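Acetyltransferase of GNAT family (Staphylococcus aureus subsp. aureus Mu50, PDB 3D8P) probably transfers an acetyl group from acetyl-coenzyme A to an acceptor substrate, as a member of the GNAT acetyltransferase family. Local coordinates at residues Q54-I59 and D101-T106; I69-L74 and Q110-I115; S79-M84 and I115-I120; G134-K139 and F156-L161. All blocks are in the same frame, centred on the assembly; numbering follows the deposited sequence.

Contact 1 of 4, residues Q54-I59 and D101-T106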
loop_
_atom_site.group_PDB
_atom_site.type_symbol
_atom_site.label_atom_id
_atom_site.label_comp_id
_atom_site.label_asym_id
_atom_site.label_seq_id
_atom_site.Cartn_x
_atom_site.Cartn_y
_atom_site.Cartn_z
ATOM N N GLN A 54 0.923 2.932 9.051
ATOM C CA GLN A 54 1.680 3.896 8.267
ATOM C C GLN A 54 0.916 4.295 7.013
ATOM O O GLN A 54 0.123 3.549 6.487
ATOM C CB GLN A 54 3.004 3.283 7.801
ATOM C CG GLN A 54 3.967 2.838 8.898
ATOM C CD GLN A 54 5.081 1.949 8.364
ATOM O OE1 GLN A 54 5.729 2.284 7.393
ATOM N NE2 GLN A 54 5.292 0.798 9.000
ATOM N N PHE A 55 1.150 5.510 6.551
ATOM C CA PHE A 55 0.698 5.908 5.232
ATOM C C PHE A 55 1.660 6.981 4.722
ATOM O O PHE A 55 1.793 8.072 5.311
ATOM C CB PHE A 55 -0.778 6.342 5.203
ATOM C CG PHE A 55 -1.409 6.112 3.880
ATOM C CD1 PHE A 55 -1.021 6.871 2.778
ATOM C CD2 PHE A 55 -2.319 5.094 3.693
ATOM C CE1 PHE A 55 -1.561 6.656 1.538
ATOM C CE2 PHE A 55 -2.871 4.872 2.452
ATOM C CZ PHE A 55 -2.495 5.653 1.365
ATOM N N TRP A 56 2.358 6.630 3.639
ATOM C CA TRP A 56 3.389 7.463 3.037
ATOM C C TRP A 56 2.989 7.873 1.629
ATOM O O TRP A 56 2.290 7.133 0.918
ATOM C CB TRP A 56 4.725 6.714 2.981
ATOM C CG TRP A 56 5.205 6.181 4.303
ATOM C CD1 TRP A 56 5.160 4.871 4.723
ATOM C CD2 TRP A 56 5.801 6.925 5.378
ATOM N NE1 TRP A 56 5.680 4.764 5.988
ATOM C CE2 TRP A 56 6.085 6.004 6.415
ATOM C CE3 TRP A 56 6.133 8.275 5.561
ATOM C CZ2 TRP A 56 6.683 6.388 7.612
ATOM C CZ3 TRP A 56 6.716 8.661 6.746
ATOM C CH2 TRP A 56 6.976 7.717 7.770
ATOM N N LEU A 57 3.416 9.069 1.247
ATOM C CA LEU A 57 3.187 9.590 -0.092
ATOM C C LEU A 57 4.514 9.878 -0.750
ATOM O O LEU A 57 5.398 10.472 -0.140
ATOM C CB LEU A 57 2.401 10.905 -0.041
ATOM C CG LEU A 57 1.090 10.879 0.732
ATOM C CD1 LEU A 57 0.472 12.253 0.743
ATOM C CD2 LEU A 57 0.132 9.833 0.139
ATOM N N ALA A 58 4.644 9.463 -2.003
ATOM C CA ALA A 58 5.754 9.881 -2.842
ATOM C C ALA A 58 5.215 11.113 -3.553
ATOM O O ALA A 58 4.119 11.069 -4.148
ATOM C CB ALA A 58 6.133 8.807 -3.823
ATOM N N ILE A 59 5.963 12.217 -3.461
ATOM C CA ILE A 59 5.537 13.470 -4.024
ATOM C C ILE A 59 6.622 14.064 -4.929
ATOM O O ILE A 59 7.816 13.863 -4.724
ATOM C CB ILE A 59 5.111 14.477 -2.900
ATOM C CG1 ILE A 59 6.300 14.842 -1.998
ATOM C CG2 ILE A 59 3.949 13.905 -2.061
ATOM C CD1 ILE A 59 6.034 16.027 -1.039
ATOM N N ASP A 101 10.678 0.367 0.756
ATOM C CA ASP A 101 11.832 0.542 1.641
ATOM C C ASP A 101 11.506 1.378 2.882
ATOM O O ASP A 101 11.989 1.079 3.987
ATOM C CB ASP A 101 12.981 1.221 0.868
ATOM C CG ASP A 101 13.689 0.274 -0.121
ATOM O OD1 ASP A 101 13.521 -0.967 -0.028
ATOM O OD2 ASP A 101 14.447 0.785 -0.978
ATOM N N LYS A 102 10.699 2.431 2.691
ATOM C CA LYS A 102 10.282 3.305 3.782
ATOM C C LYS A 102 9.439 2.539 4.769
ATOM O O LYS A 102 9.591 2.682 5.975
ATOM C CB LYS A 102 9.488 4.490 3.240
ATOM C CG LYS A 102 9.080 5.536 4.280
ATOM C CD LYS A 102 10.271 6.155 4.957
ATOM C CE LYS A 102 9.874 7.347 5.770
ATOM N NZ LYS A 102 11.011 7.868 6.558
ATOM N N VAL A 103 8.508 1.757 4.236
ATOM C CA VAL A 103 7.677 0.860 5.042
ATOM C C VAL A 103 8.570 -0.182 5.766
ATOM O O VAL A 103 8.473 -0.327 6.974
ATOM C CB VAL A 103 6.533 0.183 4.178
ATOM C CG1 VAL A 103 5.840 -0.955 4.919
ATOM C CG2 VAL A 103 5.485 1.223 3.750
ATOM N N ILE A 104 9.461 -0.868 5.051
ATOM C CA ILE A 104 10.300 -1.897 5.689
ATOM C C ILE A 104 11.143 -1.307 6.827
ATOM O O ILE A 104 11.195 -1.859 7.923
ATOM C CB ILE A 104 11.131 -2.675 4.646
ATOM C CG1 ILE A 104 10.181 -3.602 3.874
ATOM C CG2 ILE A 104 12.254 -3.514 5.314
ATOM C CD1 ILE A 104 10.725 -4.038 2.587
HETATM N N MSE A 105 11.754 -0.156 6.588
HETATM C CA MSE A 105 12.546 0.519 7.622
HETATM C C MSE A 105 11.688 0.889 8.833
HETATM O O MSE A 105 12.112 0.720 9.970
HETATM C CB MSE A 105 13.167 1.779 7.035
HETATM C CG MSE A 105 14.048 2.543 7.969
HETATM SE SE MSE A 105 13.878 4.474 7.638
HETATM C CE MSE A 105 12.012 4.753 8.258
ATOM N N THR A 106 10.481 1.399 8.588
ATOM C CA THR A 106 9.584 1.800 9.675
ATOM C C THR A 106 9.085 0.577 10.447
ATOM O O THR A 106 8.918 0.631 11.659
ATOM C CB THR A 106 8.409 2.666 9.138
ATOM O OG1 THR A 106 8.936 3.706 8.300
ATOM C CG2 THR A 106 7.556 3.282 10.285
#
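The indole of W56 lies under the side chain of K102, which covers one of its faces, while V103 CG2 sits at the ring edge beside CD1 and Q54 OE1 meets the same edge in the ring plane at NE1. K102 CG stands over the middle of the indole, and CE rests on the six-membered ring, 3.6 Å from its centroid and almost on the normal, a CH-pi contact. With CG anti to the backbone N (chi1 -176°) and a bend at chi2 (60°), the lysine chain runs across the indole at about a right angle. Its NZ ends 4.6 Å from the same centroid, an off-centre cation-pi pair. From within its own strand Q54 turns its amide to W56: NE1 donates to OE1 over 2.9 Å, nearly straight, in the carbonyl plane and on a lone pair. The amide then abuts the helix, with OE1 3.2 Å from T106 CB. T106 OG1 bonds back to K102 O at 2.6 Å, so this carbonyl receives OG1 and T106 N from opposite faces. Helix 95-109 packs here on the sheet of the GNAT domain. No hydrogen bond crosses between residues 54-59 and 101-106: W56 NE1 is paired inside the strand and T106 OG1 inside the helix. Across this contact the helix meets the strand through van der Waals packing and the lysine over the indole, whose positive charge probably adds a modest electrostatic attraction.

Contact 2 of 4, residues I69-L74 and Q110-I115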
loop_
_atom_site.group_PDB
_atom_site.type_symbol
_atom_site.label_atom_id
_atom_site.label_comp_id
_atom_site.label_asym_id
_atom_site.label_seq_id
_atom_site.Cartn_x
_atom_site.Cartn_y
_atom_site.Cartn_z
ATOM N N ILE A 69 1.459 4.387 -0.344
ATOM C CA ILE A 69 1.628 3.069 0.292
ATOM C C ILE A 69 1.112 3.156 1.715
ATOM O O ILE A 69 1.446 4.070 2.438
ATOM C CB ILE A 69 3.116 2.569 0.258
ATOM C CG1 ILE A 69 3.204 1.049 0.385
ATOM C CG2 ILE A 69 3.960 3.248 1.349
ATOM C CD1 ILE A 69 4.633 0.521 0.250
ATOM N N GLY A 70 0.285 2.197 2.093
ATOM C CA GLY A 70 -0.256 2.096 3.437
ATOM C C GLY A 70 0.127 0.787 4.116
ATOM O O GLY A 70 0.456 -0.200 3.460
ATOM N N LEU A 71 0.083 0.794 5.440
ATOM C CA LEU A 71 0.317 -0.395 6.229
ATOM C C LEU A 71 -0.617 -0.394 7.410
ATOM O O LEU A 71 -0.728 0.629 8.137
ATOM C CB LEU A 71 1.762 -0.460 6.756
ATOM C CG LEU A 71 2.164 -1.785 7.429
ATOM C CD1 LEU A 71 2.765 -2.780 6.439
ATOM C CD2 LEU A 71 3.109 -1.595 8.572
ATOM N N ILE A 72 -1.299 -1.522 7.617
ATOM C CA ILE A 72 -2.025 -1.720 8.875
ATOM C C ILE A 72 -1.312 -2.749 9.743
ATOM O O ILE A 72 -0.722 -3.709 9.271
ATOM C CB ILE A 72 -3.548 -2.061 8.720
ATOM C CG1 ILE A 72 -3.758 -3.338 7.931
ATOM C CG2 ILE A 72 -4.303 -0.877 8.074
ATOM C CD1 ILE A 72 -5.166 -3.951 8.078
ATOM N N ARG A 73 -1.397 -2.531 11.036
ATOM C CA ARG A 73 -0.849 -3.416 12.008
ATOM C C ARG A 73 -1.867 -4.506 12.394
ATOM O O ARG A 73 -3.012 -4.213 12.699
ATOM C CB ARG A 73 -0.397 -2.593 13.217
ATOM C CG ARG A 73 0.217 -3.448 14.279
ATOM C CD ARG A 73 1.269 -2.737 15.067
ATOM N NE ARG A 73 2.118 -3.741 15.709
ATOM C CZ ARG A 73 3.343 -3.514 16.174
ATOM N NH1 ARG A 73 3.890 -2.308 16.060
ATOM N NH2 ARG A 73 4.027 -4.508 16.738
ATOM N N LEU A 74 -1.442 -5.769 12.336
ATOM C CA LEU A 74 -2.298 -6.918 12.691
ATOM C C LEU A 74 -1.921 -7.385 14.079
ATOM O O LEU A 74 -1.051 -6.791 14.682
ATOM C CB LEU A 74 -2.072 -8.069 11.719
ATOM C CG LEU A 74 -2.201 -7.780 10.226
ATOM C CD1 LEU A 74 -1.973 -9.097 9.479
ATOM C CD2 LEU A 74 -3.577 -7.127 9.905
ATOM N N GLN A 110 9.496 -0.429 14.479
ATOM C CA GLN A 110 8.306 -0.716 15.269
ATOM C C GLN A 110 8.113 -2.185 15.653
ATOM O O GLN A 110 7.054 -2.549 16.149
ATOM C CB GLN A 110 7.082 -0.143 14.558
ATOM C CG GLN A 110 7.106 1.395 14.572
ATOM C CD GLN A 110 6.020 2.034 13.734
ATOM O OE1 GLN A 110 5.037 1.387 13.355
ATOM N NE2 GLN A 110 6.193 3.327 13.436
ATOM N N ASN A 111 9.153 -3.000 15.475
ATOM C CA ASN A 111 9.125 -4.440 15.814
ATOM C C ASN A 111 8.048 -5.273 15.105
ATOM O O ASN A 111 7.408 -6.147 15.709
ATOM C CB ASN A 111 9.043 -4.603 17.340
ATOM C CG ASN A 111 10.253 -4.006 18.039
ATOM O OD1 ASN A 111 11.388 -4.427 17.790
ATOM N ND2 ASN A 111 10.022 -3.003 18.899
ATOM N N ILE A 112 7.840 -4.974 13.827
ATOM C CA ILE A 112 6.914 -5.731 12.994
ATOM C C ILE A 112 7.745 -6.789 12.287
ATOM O O ILE A 112 8.761 -6.488 11.666
ATOM C CB ILE A 112 6.141 -4.829 12.018
ATOM C CG1 ILE A 112 5.170 -3.947 12.809
ATOM C CG2 ILE A 112 5.389 -5.649 10.969
ATOM C CD1 ILE A 112 4.522 -2.856 11.981
ATOM N N ASP A 113 7.309 -8.035 12.420
ATOM C CA ASP A 113 8.004 -9.203 11.907
ATOM C C ASP A 113 7.757 -9.538 10.449
ATOM O O ASP A 113 8.559 -10.249 9.823
ATOM C CB ASP A 113 7.609 -10.408 12.759
ATOM C CG ASP A 113 8.205 -10.337 14.152
ATOM O OD1 ASP A 113 9.303 -9.771 14.266
ATOM O OD2 ASP A 113 7.588 -10.834 15.114
ATOM N N GLY A 114 6.677 -9.023 9.886
ATOM C CA GLY A 114 6.338 -9.402 8.527
ATOM C C GLY A 114 5.213 -8.599 7.974
ATOM O O GLY A 114 4.530 -7.948 8.722
ATOM N N ILE A 115 5.020 -8.731 6.661
ATOM C CA ILE A 115 4.060 -7.981 5.884
ATOM C C ILE A 115 3.302 -8.916 4.961
ATOM O O ILE A 115 3.901 -9.572 4.089
ATOM C CB ILE A 115 4.775 -6.896 4.982
ATOM C CG1 ILE A 115 5.702 -5.996 5.817
ATOM C CG2 ILE A 115 3.738 -6.069 4.200
ATOM C CD1 ILE A 115 6.489 -4.969 5.015
#
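L71 and I112 meet tip to tip, CD2 of the leucine 3.9 Å from CD1 of the isoleucine. The other leucine branch, CD1, meets I115 CG2 at 4.1 Å, the two side chains crossing at about a right angle. These apolar contacts join strand 65-73 to the turn after helix 95-109 and the start of strand 114-119. The polar part belongs to R73, whose guanidinium lies with one face against I112 CG1, 3.9 Å from CZ. Its NH1 donates to Q110 O over 3.2 Å with an N-H...O angle of 146°, a bent bond tilted from the guanidinium plane, while NH2 is taken by N77 OD1. The carbonyl so gripped belongs to the helix end, where N111, at positive phi, is the C-prime residue of a Schellman motif. Next to the arginine, L71 and I112 also pack on C107 of helix 95-109 and on S79 of strand 78-86, which lies between strands 65-73 and 114-119 in the sheet.

Contact 3 of 4, residues S79-M84 and I115-I120. With EDO (1,2-ethanediol), chain G; EDO (1,2-ethanediol), chain F.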
loop_
_atom_site.group_PDB
_atom_site.type_symbol
_atom_site.label_atom_id
_atom_site.label_comp_id
_atom_site.label_asym_id
_atom_site.label_seq_id
_atom_site.Cartn_x
_atom_site.Cartn_y
_atom_site.Cartn_z
ATOM N N SER A 79 1.666 -7.424 9.918
ATOM C CA SER A 79 1.119 -6.219 9.281
ATOM C C SER A 79 0.562 -6.565 7.910
ATOM O O SER A 79 0.864 -7.638 7.373
ATOM C CB SER A 79 2.216 -5.180 9.126
ATOM O OG SER A 79 3.219 -5.644 8.240
ATOM N N ALA A 80 -0.264 -5.665 7.376
ATOM C CA ALA A 80 -0.807 -5.775 6.038
ATOM C C ALA A 80 -0.539 -4.509 5.217
ATOM O O ALA A 80 -0.835 -3.377 5.661
ATOM C CB ALA A 80 -2.292 -6.060 6.100
ATOM N N LEU A 81 -0.006 -4.712 4.015
ATOM C CA LEU A 81 0.247 -3.628 3.060
ATOM C C LEU A 81 -1.068 -3.278 2.353
ATOM O O LEU A 81 -1.844 -4.157 2.015
ATOM C CB LEU A 81 1.330 -4.020 2.063
ATOM C CG LEU A 81 2.130 -2.914 1.391
ATOM C CD1 LEU A 81 3.077 -2.227 2.397
ATOM C CD2 LEU A 81 2.939 -3.439 0.201
ATOM N N LYS A 82 -1.318 -1.982 2.198
ATOM C CA LYS A 82 -2.518 -1.471 1.578
ATOM C C LYS A 82 -2.242 -0.307 0.643
ATOM O O LYS A 82 -1.261 0.421 0.801
ATOM C CB LYS A 82 -3.513 -1.020 2.636
ATOM C CG LYS A 82 -3.815 -2.088 3.691
ATOM C CD LYS A 82 -5.271 -2.165 4.024
ATOM C CE LYS A 82 -5.996 -3.072 3.067
ATOM N NZ LYS A 82 -5.681 -4.510 3.336
ATOM N N LYS A 83 -3.094 -0.189 -0.375
ATOM C CA LYS A 83 -3.149 0.977 -1.270
ATOM C C LYS A 83 -1.800 1.406 -1.812
ATOM O O LYS A 83 -1.440 2.582 -1.706
ATOM C CB LYS A 83 -3.812 2.163 -0.536
ATOM C CG LYS A 83 -5.137 1.865 0.144
ATOM C CD LYS A 83 -6.270 1.453 -0.800
ATOM C CE LYS A 83 -7.533 1.118 0.009
ATOM N NZ LYS A 83 -8.581 0.415 -0.757
HETATM N N MSE A 84 -1.048 0.461 -2.368
HETATM C CA MSE A 84 0.193 0.792 -3.045
HETATM C C MSE A 84 -0.077 1.102 -4.521
HETATM O O MSE A 84 -0.597 0.274 -5.256
HETATM C CB MSE A 84 1.250 -0.290 -2.917
HETATM C CG MSE A 84 2.583 0.232 -3.454
HETATM SE SE MSE A 84 3.980 -1.051 -3.328
HETATM C CE MSE A 84 5.375 0.162 -3.812
ATOM N N ILE A 115 5.020 -8.731 6.661
ATOM C CA ILE A 115 4.060 -7.981 5.884
ATOM C C ILE A 115 3.302 -8.916 4.961
ATOM O O ILE A 115 3.901 -9.572 4.089
ATOM C CB ILE A 115 4.775 -6.896 4.982
ATOM C CG1 ILE A 115 5.702 -5.996 5.817
ATOM C CG2 ILE A 115 3.738 -6.069 4.200
ATOM C CD1 ILE A 115 6.489 -4.969 5.015
ATOM N N TYR A 116 1.989 -8.979 5.176
ATOM C CA TYR A 116 1.077 -9.707 4.329
ATOM C C TYR A 116 0.428 -8.722 3.375
ATOM O O TYR A 116 0.355 -7.543 3.660
ATOM C CB TYR A 116 -0.033 -10.372 5.165
ATOM C CG TYR A 116 0.400 -11.574 5.958
ATOM C CD1 TYR A 116 0.342 -12.836 5.395
ATOM C CD2 TYR A 116 0.833 -11.469 7.277
ATOM C CE1 TYR A 116 0.720 -13.949 6.097
ATOM C CE2 TYR A 116 1.231 -12.605 7.992
ATOM C CZ TYR A 116 1.148 -13.839 7.386
ATOM O OH TYR A 116 1.508 -14.992 8.030
ATOM N N LEU A 117 -0.064 -9.203 2.245
ATOM C CA LEU A 117 -0.893 -8.387 1.374
ATOM C C LEU A 117 -1.780 -9.280 0.534
ATOM O O LEU A 117 -1.456 -10.437 0.283
ATOM C CB LEU A 117 -0.047 -7.455 0.481
ATOM C CG LEU A 117 0.809 -8.004 -0.655
ATOM C CD1 LEU A 117 0.025 -8.129 -1.936
ATOM C CD2 LEU A 117 2.031 -7.168 -0.865
ATOM N N GLY A 118 -2.917 -8.726 0.132
ATOM C CA GLY A 118 -3.796 -9.323 -0.857
ATOM C C GLY A 118 -3.876 -8.317 -2.002
ATOM O O GLY A 118 -3.824 -7.108 -1.779
ATOM N N THR A 119 -4.004 -8.807 -3.224
ATOM C CA THR A 119 -4.133 -7.954 -4.392
ATOM C C THR A 119 -4.993 -8.687 -5.439
ATOM O O THR A 119 -5.332 -9.847 -5.272
ATOM C CB THR A 119 -2.734 -7.505 -4.905
ATOM O OG1 THR A 119 -2.890 -6.494 -5.901
ATOM C CG2 THR A 119 -1.909 -8.674 -5.443
ATOM N N ILE A 120 -5.332 -8.023 -6.541
ATOM C CA ILE A 120 -6.219 -8.600 -7.568
ATOM C C ILE A 120 -5.362 -9.039 -8.750
ATOM O O ILE A 120 -4.278 -8.478 -8.940
ATOM C CB ILE A 120 -7.268 -7.566 -8.041
ATOM C CG1 ILE A 120 -7.963 -6.884 -6.850
ATOM C CG2 ILE A 120 -8.312 -8.231 -8.916
ATOM C CD1 ILE A 120 -8.940 -7.797 -6.090
HETATM C C1 EDO G . -1.601 -4.470 -1.360
HETATM O O1 EDO G . -2.960 -4.394 -1.768
HETATM C C2 EDO G . -0.923 -3.119 -1.474
HETATM O O2 EDO G . -1.627 -2.389 -2.464
HETATM C C1 EDO F . -2.362 -2.231 -6.146
HETATM O O1 EDO F . -2.458 -1.726 -4.803
HETATM C C2 EDO F . -1.251 -3.259 -6.261
HETATM O O2 EDO F . -1.586 -4.451 -5.526
HETATM O O HOH W 1 -3.734 -6.225 1.921
HETATM O O HOH W 2 -5.716 -5.445 0.166
#
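L81 packs against both I115 and L117 of the adjoining strand, and its side chain can be followed outward from the backbone. CB touches I115 CG2 at 3.8 Å; CG, anti to the backbone N (chi1 -155°), lies near C2 of an ethanediol molecule. CD2 then reaches L117 CD2 at 4.0 Å, the two leucines lying side by side and pointing the same way, and CD1 packs on V103 of helix 95-109. The backbones are bound in parallel: Y116 N donates to S79 O over 2.8 Å, and Y116 O receives L81 N at 2.9 Å, almost in line with the carbonyl bond. These are the two strands of a right-handed beta-alpha-beta crossover through helix 95-109, within the GNAT fold. Beyond L117 they splay apart, their axes 43° from parallel, and direct pairing stops. Such a divergence is a well-known feature of GNAT enzymes, which bind acetyl-coenzyme A in the opening; here it is consistent with the same role. Water and ethanediol bridge the gap: a water accepts from G118 N and K82 NZ and donates to L81 O, and one ethanediol, probably from the crystallisation liquor, accepts from M84 N at O2 (2.9 Å) and gives O1 to G118 O (2.8 Å). A second ethanediol donates to M84 O. At the opposite end S79 OG lies 3.4 Å from I115 CA and is hydrogen-bonded to G114 O.

Contact 4 of 4, residues G134-K139 and F156-L161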
loop_
_atom_site.group_PDB
_atom_site.type_symbol
_atom_site.label_atom_id
_atom_site.label_comp_id
_atom_site.label_asym_id
_atom_site.label_seq_id
_atom_site.Cartn_x
_atom_site.Cartn_y
_atom_site.Cartn_z
ATOM N N GLY A 134 10.927 -9.470 -2.369
ATOM C CA GLY A 134 10.970 -10.262 -1.136
ATOM C C GLY A 134 9.689 -10.922 -0.677
ATOM O O GLY A 134 9.637 -11.461 0.421
ATOM N N PHE A 135 8.655 -10.871 -1.510
ATOM C CA PHE A 135 7.354 -11.426 -1.172
ATOM C C PHE A 135 7.177 -12.806 -1.779
ATOM O O PHE A 135 7.458 -13.010 -2.950
ATOM C CB PHE A 135 6.206 -10.519 -1.652
ATOM C CG PHE A 135 6.020 -9.298 -0.830
ATOM C CD1 PHE A 135 6.791 -8.166 -1.067
ATOM C CD2 PHE A 135 5.051 -9.270 0.186
ATOM C CE1 PHE A 135 6.626 -7.031 -0.277
ATOM C CE2 PHE A 135 4.863 -8.148 0.959
ATOM C CZ PHE A 135 5.659 -7.022 0.739
ATOM N N ARG A 136 6.681 -13.745 -0.981
ATOM C CA ARG A 136 6.360 -15.072 -1.510
ATOM C C ARG A 136 4.847 -15.156 -1.592
ATOM O O ARG A 136 4.161 -14.512 -0.815
ATOM C CB ARG A 136 6.959 -16.177 -0.627
ATOM C CG ARG A 136 6.312 -16.342 0.748
ATOM C CD ARG A 136 7.102 -17.356 1.565
ATOM N NE ARG A 136 6.470 -17.618 2.857
ATOM C CZ ARG A 136 5.515 -18.512 3.041
ATOM N NH1 ARG A 136 5.089 -19.257 2.036
ATOM N NH2 ARG A 136 4.992 -18.664 4.241
ATOM N N GLU A 137 4.331 -15.913 -2.547
ATOM C CA GLU A 137 2.889 -16.130 -2.668
ATOM C C GLU A 137 2.438 -17.184 -1.704
ATOM O O GLU A 137 3.066 -18.244 -1.595
ATOM C CB GLU A 137 2.459 -16.525 -4.101
ATOM C CG GLU A 137 0.938 -16.389 -4.274
ATOM C CD GLU A 137 0.431 -16.462 -5.702
ATOM O OE1 GLU A 137 1.236 -16.685 -6.609
ATOM O OE2 GLU A 137 -0.797 -16.269 -5.913
ATOM N N ILE A 138 1.346 -16.871 -1.000
ATOM C CA ILE A 138 0.751 -17.750 0.010
ATOM C C ILE A 138 -0.706 -18.062 -0.367
ATOM O O ILE A 138 -1.282 -17.466 -1.271
ATOM C CB ILE A 138 0.854 -17.164 1.461
ATOM C CG1 ILE A 138 0.048 -15.882 1.611
ATOM C CG2 ILE A 138 2.302 -16.815 1.818
ATOM C CD1 ILE A 138 -0.044 -15.317 3.023
ATOM N N LYS A 139 -1.265 -19.061 0.296
ATOM C CA LYS A 139 -2.611 -19.494 0.040
ATOM C C LYS A 139 -3.546 -18.734 0.963
ATOM O O LYS A 139 -3.139 -18.265 2.014
ATOM C CB LYS A 139 -2.723 -21.010 0.244
ATOM C CG LYS A 139 -1.898 -21.810 -0.784
ATOM C CD LYS A 139 -2.114 -23.288 -0.746
ATOM N N PHE A 156 -2.365 -13.576 -2.747
ATOM C CA PHE A 156 -1.854 -13.231 -1.412
ATOM C C PHE A 156 -0.367 -13.446 -1.322
ATOM O O PHE A 156 0.164 -14.370 -1.903
ATOM C CB PHE A 156 -2.591 -14.036 -0.322
ATOM C CG PHE A 156 -4.062 -13.840 -0.367
ATOM C CD1 PHE A 156 -4.636 -12.698 0.206
ATOM C CD2 PHE A 156 -4.858 -14.736 -1.047
ATOM C CE1 PHE A 156 -6.009 -12.480 0.111
ATOM C CE2 PHE A 156 -6.217 -14.512 -1.184
ATOM C CZ PHE A 156 -6.794 -13.405 -0.572
ATOM N N TYR A 157 0.297 -12.584 -0.577
ATOM C CA TYR A 157 1.728 -12.612 -0.474
ATOM C C TYR A 157 2.191 -12.277 0.942
ATOM O O TYR A 157 1.457 -11.705 1.732
ATOM C CB TYR A 157 2.357 -11.621 -1.464
ATOM C CG TYR A 157 2.120 -11.899 -2.920
ATOM C CD1 TYR A 157 0.960 -11.457 -3.549
ATOM C CD2 TYR A 157 3.056 -12.571 -3.685
ATOM C CE1 TYR A 157 0.736 -11.692 -4.910
ATOM C CE2 TYR A 157 2.846 -12.796 -5.057
ATOM C CZ TYR A 157 1.680 -12.359 -5.649
ATOM O OH TYR A 157 1.437 -12.583 -6.979
ATOM N N TYR A 158 3.428 -12.659 1.237
ATOM C CA TYR A 158 4.049 -12.409 2.520
ATOM C C TYR A 158 5.551 -12.147 2.342
ATOM O O TYR A 158 6.240 -12.809 1.570
ATOM C CB TYR A 158 3.824 -13.566 3.517
ATOM C CG TYR A 158 4.569 -13.379 4.835
ATOM C CD1 TYR A 158 4.047 -12.601 5.854
ATOM C CD2 TYR A 158 5.808 -13.995 5.046
ATOM C CE1 TYR A 158 4.757 -12.419 7.061
ATOM C CE2 TYR A 158 6.513 -13.825 6.222
ATOM C CZ TYR A 158 5.979 -13.027 7.234
ATOM O OH TYR A 158 6.671 -12.883 8.415
ATOM N N ARG A 159 6.024 -11.140 3.067
ATOM C CA ARG A 159 7.422 -10.835 3.153
ATOM C C ARG A 159 7.828 -10.855 4.606
ATOM O O ARG A 159 7.275 -10.123 5.419
ATOM C CB ARG A 159 7.742 -9.453 2.586
ATOM C CG ARG A 159 9.207 -9.082 2.787
ATOM C CD ARG A 159 9.655 -7.957 1.884
ATOM N NE ARG A 159 11.049 -7.615 2.156
ATOM C CZ ARG A 159 11.708 -6.610 1.585
ATOM N NH1 ARG A 159 11.124 -5.812 0.705
ATOM N NH2 ARG A 159 12.960 -6.375 1.934
ATOM N N ASN A 160 8.794 -11.702 4.910
ATOM C CA ASN A 160 9.379 -11.822 6.231
ATOM C C ASN A 160 10.438 -10.761 6.451
ATOM O O ASN A 160 11.322 -10.569 5.611
ATOM C CB ASN A 160 10.061 -13.170 6.398
ATOM C CG ASN A 160 10.275 -13.529 7.857
ATOM O OD1 ASN A 160 9.305 -13.645 8.626
ATOM N ND2 ASN A 160 11.545 -13.740 8.243
ATOM N N LEU A 161 10.347 -10.075 7.584
ATOM C CA LEU A 161 11.318 -9.036 7.933
ATOM C C LEU A 161 12.313 -9.558 8.961
ATOM O O LEU A 161 13.490 -9.281 8.848
ATOM C CB LEU A 161 10.614 -7.792 8.470
ATOM C CG LEU A 161 9.547 -7.223 7.545
ATOM C CD1 LEU A 161 8.868 -6.020 8.228
ATOM C CD2 LEU A 161 10.137 -6.881 6.169
HETATM O O HOH W 3 11.750 -11.865 2.389
HETATM O O HOH W 4 -2.179 -16.346 -3.643
#
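F135 turns its CG anti to its own carbonyl carbon (chi1 -75°), while R159 sends CG anti to the backbone N (chi1 175°), and the phenyl ring thereby meets the start of the arginine chain. R159 CB stands over the ring centre, 3.5 Å from the centroid, in a CH-pi contact; the extended chain carries the guanidinium onward, its plane nearly perpendicular to the ring. The two segments form the antiparallel pair that closes one side of the GNAT sheet, strand 136-138 being its outermost member. R136 and Y158 are a hydrogen-bonded pair: R136 N gives to Y158 O over 2.8 Å and Y158 N returns to R136 O at 2.9 Å. E137 and Y157, the neighbouring non-hydrogen-bonded pair, share a face, with E137 CG over the tyrosine ring toward its rim. The E137 carboxylate is salt-bridged to R155 through OE2, and Y157 OH bonds to Q127. With R136 and Y158 on the other face, I138 sets CG1 3.8 Å from F156 CB and CG2 4.0 Å from Y158 CB. A water donates to both E137 OE2 and I138 O and accepts from F156 N at 2.9 Å.

How the contacts relate
All four contacts involve one mixed seven-stranded sheet. Contacts 1, 2 and 3 cross along the chain, their segments alternating, whereas contact 4 follows after they have closed. Strands 54-59 and 65-73 are neighbours, putting contacts 1 and 2 about 11 Å apart between centres; contacts 2 and 3 share I115 and their centres lie about 10 Å apart. Helix 95-109 packs on the sheet in contact 1, the turn just after its C-terminal end takes part in contact 2, and it links the two strands of contact 3. Strand 155-160 pairs with 114-119, and contacts 3 and 4 are about 10 Å apart between centres. The splayed strands, probably the cofactor cleft, thus lie between the two arms of the sheet.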